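Local atomic coordinates of hepatocyte growth factor-regulated tyrosine kinase substrate (Drosophila melanogaster, PDB entry 1DVP), a protein that binds ubiquitin and phosphatidylinositol, drives endosomal membrane invagination into multivesicular bodies, and promotes degradation of activated tyrosine kinase receptors, potentially by sorting them into these bodies. Residues N42-I47 and E79-K84. Sequence-based numbering, arbitrary orientation.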
# COMPACT_ATOMS: atom_id res chain seq x y z
N ASN A 42 -33.32 14.78 -8.37
CA ASN A 42 -32.89 15.60 -9.49
C ASN A 42 -31.82 14.85 -10.32
O ASN A 42 -31.82 14.89 -11.55
CB ASN A 42 -32.37 16.96 -8.98
CG ASN A 42 -33.51 17.92 -8.60
OD1 ASN A 42 -33.30 18.92 -7.91
ND2 ASN A 42 -34.71 17.60 -9.04
N ALA A 43 -30.91 14.16 -9.63
CA ALA A 43 -29.87 13.41 -10.34
C ALA A 43 -30.48 12.31 -11.19
O ALA A 43 -30.14 12.17 -12.36
CB ALA A 43 -28.91 12.81 -9.38
N PHE A 44 -31.41 11.56 -10.60
CA PHE A 44 -32.02 10.46 -11.33
C PHE A 44 -32.86 10.88 -12.53
O PHE A 44 -32.94 10.13 -13.50
CB PHE A 44 -32.84 9.58 -10.39
CG PHE A 44 -33.34 8.33 -11.05
CD1 PHE A 44 -32.51 7.59 -11.88
CD2 PHE A 44 -34.64 7.86 -10.80
CE1 PHE A 44 -32.95 6.41 -12.44
CE2 PHE A 44 -35.08 6.67 -11.36
CZ PHE A 44 -34.24 5.94 -12.19
N ALA A 45 -33.48 12.06 -12.44
CA ALA A 45 -34.32 12.59 -13.52
C ALA A 45 -33.43 13.03 -14.66
O ALA A 45 -33.72 12.81 -15.84
CB ALA A 45 -35.17 13.79 -12.99
N ALA A 46 -32.33 13.68 -14.32
CA ALA A 46 -31.39 14.11 -15.34
C ALA A 46 -30.79 12.84 -15.97
O ALA A 46 -30.56 12.78 -17.17
CB ALA A 46 -30.28 15.00 -14.72
N ILE A 47 -30.57 11.80 -15.16
CA ILE A 47 -30.02 10.56 -15.69
C ILE A 47 -31.03 9.93 -16.66
O ILE A 47 -30.68 9.47 -17.73
CB ILE A 47 -29.67 9.56 -14.57
CG1 ILE A 47 -28.39 10.01 -13.85
CG2 ILE A 47 -29.44 8.16 -15.13
CD1 ILE A 47 -27.99 9.14 -12.66
N GLU A 79 -33.57 4.36 -2.60
CA GLU A 79 -34.98 4.62 -2.39
C GLU A 79 -35.58 5.42 -3.53
O GLU A 79 -36.74 5.20 -3.89
CB GLU A 79 -35.16 5.34 -1.06
CG GLU A 79 -34.82 4.44 0.10
CD GLU A 79 -34.44 5.18 1.35
OE1 GLU A 79 -34.00 4.51 2.31
OE2 GLU A 79 -34.56 6.43 1.39
N GLU A 80 -34.80 6.32 -4.11
CA GLU A 80 -35.28 7.13 -5.21
C GLU A 80 -35.44 6.27 -6.43
O GLU A 80 -36.41 6.41 -7.17
CB GLU A 80 -34.27 8.23 -5.57
CG GLU A 80 -34.57 8.91 -6.92
CD GLU A 80 -35.77 9.85 -6.86
OE1 GLU A 80 -36.45 10.06 -7.89
OE2 GLU A 80 -36.04 10.38 -5.76
N VAL A 81 -34.48 5.36 -6.62
CA VAL A 81 -34.44 4.49 -7.78
C VAL A 81 -35.33 3.23 -7.86
O VAL A 81 -36.08 3.07 -8.83
CB VAL A 81 -32.97 4.05 -8.05
CG1 VAL A 81 -32.92 3.01 -9.13
CG2 VAL A 81 -32.12 5.27 -8.42
N PHE A 82 -35.23 2.35 -6.87
CA PHE A 82 -35.95 1.08 -6.88
C PHE A 82 -37.39 1.13 -6.37
O PHE A 82 -37.71 0.65 -5.28
CB PHE A 82 -35.14 0.03 -6.10
CG PHE A 82 -33.74 -0.16 -6.63
CD1 PHE A 82 -32.64 0.07 -5.82
CD2 PHE A 82 -33.53 -0.53 -7.96
CE1 PHE A 82 -31.34 -0.06 -6.32
CE2 PHE A 82 -32.23 -0.67 -8.47
CZ PHE A 82 -31.14 -0.44 -7.67
N THR A 83 -38.24 1.76 -7.16
CA THR A 83 -39.63 1.83 -6.83
C THR A 83 -40.32 0.99 -7.90
O THR A 83 -39.71 0.55 -8.88
CB THR A 83 -40.20 3.27 -6.92
OG1 THR A 83 -40.07 3.76 -8.26
CG2 THR A 83 -39.49 4.19 -5.96
N LYS A 84 -41.60 0.77 -7.67
CA LYS A 84 -42.44 0.02 -8.56
C LYS A 84 -42.39 0.60 -9.97
O LYS A 84 -42.01 -0.09 -10.92
CB LYS A 84 -43.87 0.07 -8.01
CG LYS A 84 -44.16 1.39 -7.22
CD LYS A 84 -44.13 2.64 -8.11
CE LYS A 84 -44.44 3.93 -7.35
NZ LYS A 84 -43.39 4.34 -6.36
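F44 reaches from helix 40-51 to the last turn of helix 74-81, where E80 and V81 receive it. The bond from CA to CB of F44 is directed toward the other segment, and CB lies 3.9 Å from E80 CG. The ring carbon CG is anti to the backbone N (chi1 -172°), which carries the ring out toward V81. CD1 is 4.2 Å from V81 CG2, and that methyl sits almost exactly over the centre of one face: CG2 is 4.1 Å from the F44 ring centroid and only 5° off the normal, a CH-pi contact. Being central, the methyl also faces CE1 and CZ at the tip. CD2 meets the glutamate, 4.0 Å from E80 CG, which comes in obliquely, and 4.1 Å from E80 OE1. The E80 chain bends at chi2, and its carboxylate plane is turned 68° from the ring. E80 CG makes the closest approach to F44; the E80 side chain also touches P40 and K41. N86 and F90 of helix 84-96 touch F44 too, and F90 touches V81 as well, so three helices of the VHS superhelix converge on this phenylalanine. Just beyond V81 the helix stops, and T83 caps the next one through OG1 to N86 N. No polar pairing links the two segments: the contact is apolar packing plus one CH-pi interaction, to which the glutamate contributes chiefly its CG.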